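Local coordinates for protein carbonic anhydrase (Neosartorya fumigata, PDB 7COI) that probably catalyses the reversible hydration of carbon dioxide to hydrogencarbonate, as a zinc-dependent beta-class carbonic anhydrase, at residues 144-149 with 197-202. Numbering follows the deposited sequence.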
loop_
_atom_site.group_PDB
_atom_site.type_symbol
_atom_site.label_atom_id
_atom_site.label_comp_id
_atom_site.label_asym_id
_atom_site.label_seq_id
_atom_site.Cartn_x
_atom_site.Cartn_y
_atom_site.Cartn_z
ATOM N N ALA A 144 14.055 5.172 6.947
ATOM C CA ALA A 144 14.046 5.124 8.428
ATOM C C ALA A 144 13.622 3.754 8.949
ATOM O O ALA A 144 13.147 3.676 10.102
ATOM C CB ALA A 144 13.118 6.185 8.966
ATOM N N ASN A 145 13.879 2.676 8.197
ATOM C CA ASN A 145 13.706 1.290 8.717
ATOM C C ASN A 145 12.325 1.205 9.396
ATOM O O ASN A 145 12.216 0.567 10.450
ATOM C CB ASN A 145 14.891 0.866 9.617
ATOM C CG ASN A 145 15.293 1.832 10.727
ATOM O OD1 ASN A 145 16.073 2.742 10.497
ATOM N ND2 ASN A 145 14.791 1.608 11.941
ATOM N N VAL A 146 11.274 1.723 8.755
ATOM C CA VAL A 146 9.900 1.766 9.329
ATOM C C VAL A 146 9.171 0.486 8.940
ATOM O O VAL A 146 9.211 0.085 7.768
ATOM C CB VAL A 146 9.128 3.016 8.869
ATOM C CG1 VAL A 146 7.673 2.999 9.320
ATOM C CG2 VAL A 146 9.805 4.265 9.366
ATOM N N ILE A 147 8.536 -0.153 9.917
ATOM C CA ILE A 147 7.642 -1.312 9.675
ATOM C C ILE A 147 6.205 -0.845 9.793
ATOM O O ILE A 147 5.694 -0.737 10.926
ATOM C CB ILE A 147 7.939 -2.496 10.613
ATOM C CG1 ILE A 147 9.437 -2.811 10.653
ATOM C CG2 ILE A 147 7.100 -3.698 10.227
ATOM C CD1 ILE A 147 9.771 -4.266 10.743
ATOM N N HIS A 148 5.559 -0.577 8.658
ATOM C CA HIS A 148 4.095 -0.401 8.593
ATOM C C HIS A 148 3.520 -1.800 8.630
ATOM O O HIS A 148 3.892 -2.610 7.795
ATOM C CB HIS A 148 3.664 0.301 7.304
ATOM C CG HIS A 148 4.100 1.720 7.212
ATOM N ND1 HIS A 148 3.259 2.756 7.518
ATOM C CD2 HIS A 148 5.256 2.270 6.772
ATOM C CE1 HIS A 148 3.908 3.891 7.297
ATOM N NE2 HIS A 148 5.110 3.625 6.845
ATOM N N PRO A 149 2.613 -2.116 9.574
ATOM C CA PRO A 149 2.094 -3.476 9.699
ATOM C C PRO A 149 1.579 -4.086 8.392
ATOM O O PRO A 149 1.870 -5.231 8.154
ATOM C CB PRO A 149 0.927 -3.298 10.687
ATOM C CG PRO A 149 1.344 -2.127 11.546
ATOM C CD PRO A 149 2.063 -1.194 10.592
ATOM N N LEU A 197 5.952 8.480 6.901
ATOM C CA LEU A 197 6.551 8.836 8.215
ATOM C C LEU A 197 5.523 8.818 9.337
ATOM O O LEU A 197 5.932 9.026 10.487
ATOM C CB LEU A 197 7.220 10.215 8.100
ATOM C CG LEU A 197 8.442 10.218 7.177
ATOM C CD1 LEU A 197 8.940 11.639 6.988
ATOM C CD2 LEU A 197 9.541 9.302 7.673
ATOM N N ILE A 198 4.257 8.530 9.067
ATOM C CA ILE A 198 3.205 8.613 10.120
ATOM C C ILE A 198 3.616 7.797 11.354
ATOM O O ILE A 198 3.396 8.284 12.477
ATOM C CB ILE A 198 1.827 8.201 9.578
ATOM C CG1 ILE A 198 1.222 9.299 8.721
ATOM C CG2 ILE A 198 0.903 7.837 10.732
ATOM C CD1 ILE A 198 0.018 8.822 7.896
ATOM N N PRO A 199 4.121 6.543 11.252
ATOM C CA PRO A 199 4.468 5.771 12.449
ATOM C C PRO A 199 5.460 6.463 13.388
ATOM O O PRO A 199 5.341 6.305 14.605
ATOM C CB PRO A 199 5.063 4.475 11.884
ATOM C CG PRO A 199 4.340 4.304 10.551
ATOM C CD PRO A 199 4.266 5.724 10.026
ATOM N N LEU A 200 6.396 7.216 12.808
ATOM C CA LEU A 200 7.377 8.005 13.571
ATOM C C LEU A 200 6.655 9.165 14.261
ATOM O O LEU A 200 6.966 9.409 15.431
ATOM C CB LEU A 200 8.479 8.473 12.639
ATOM C CG LEU A 200 9.464 7.394 12.209
ATOM C CD1 LEU A 200 10.296 7.874 11.042
ATOM C CD2 LEU A 200 10.375 7.038 13.366
ATOM N N ARG A 201 5.712 9.834 13.591
ATOM C CA ARG A 201 4.925 10.926 14.240
ATOM C C ARG A 201 4.004 10.357 15.316
ATOM O O ARG A 201 3.776 11.051 16.320
ATOM C CB ARG A 201 4.185 11.766 13.215
ATOM C CG ARG A 201 5.082 12.568 12.307
ATOM C CD ARG A 201 4.253 13.417 11.390
ATOM N NE ARG A 201 5.159 14.082 10.492
ATOM C CZ ARG A 201 5.751 15.227 10.755
ATOM N NH1 ARG A 201 5.453 15.871 11.877
ATOM N NH2 ARG A 201 6.596 15.737 9.876
ATOM N N GLN A 202 3.535 9.111 15.178
ATOM C CA GLN A 202 2.704 8.492 16.232
ATOM C C GLN A 202 3.573 8.314 17.497
ATOM O O GLN A 202 3.078 8.593 18.630
ATOM C CB GLN A 202 2.137 7.159 15.758
ATOM C CG GLN A 202 1.135 7.324 14.608
ATOM C CD GLN A 202 0.660 5.984 14.116
ATOM O OE1 GLN A 202 1.440 5.048 13.957
ATOM N NE2 GLN A 202 -0.635 5.878 13.902
#
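His148 NE2 donates a hydrogen bond to the backbone carbonyl of Trp196, and this bond helps to hold the imidazole with one face turned to Pro199. The pyrrolidine ring of Pro199 crosses at about a right angle and sets its CG over the CE1 side of that face, 3.3 Å from His148 CE1. Pro199 CD, equally close to His148 CE1, sits past the CE1 edge; the packing is close, and Pro199 CG over the face resembles a CH-pi contact. Histidine suits the place because one flat group can offer both an N-H to a carbonyl and a face to an aliphatic ring. With chi1 at -67°, its CG lies opposite the carbonyl carbon, and the ring reaches across to helix 193-206. Proline suits the other side: it brings no N-H needing an acceptor where the helix is kinked, and its ring is a compact apolar surface.

Earlier in the loop the contact is purely aliphatic. Val146 places CG1 anti to its backbone N (chi1 174°), 3.8 Å from Pro199 CG, while its second branch, CG2, meets Leu200 CD1 at 4.0 Å. The beta-branched side chain thus bridges two successive residues of the helix. The same Leu200 CD1 touches Ala144 CB at 3.9 Å, where a small methyl group fits beside the metal site. Leu200 packs also on Asn227 of helix 216-236, and Ala150 of the second subunit rests on His148.

The loop follows strand 137-142 of the central sheet, and its Ala144 side chain is about 5 Å from the zinc ion held by Cys119, His175 and Cys178. Helix 193-206 thus packs against a loop bordering the zinc site at one end of the mainly parallel sheet, in the alpha/beta fold of beta-class carbonic anhydrases.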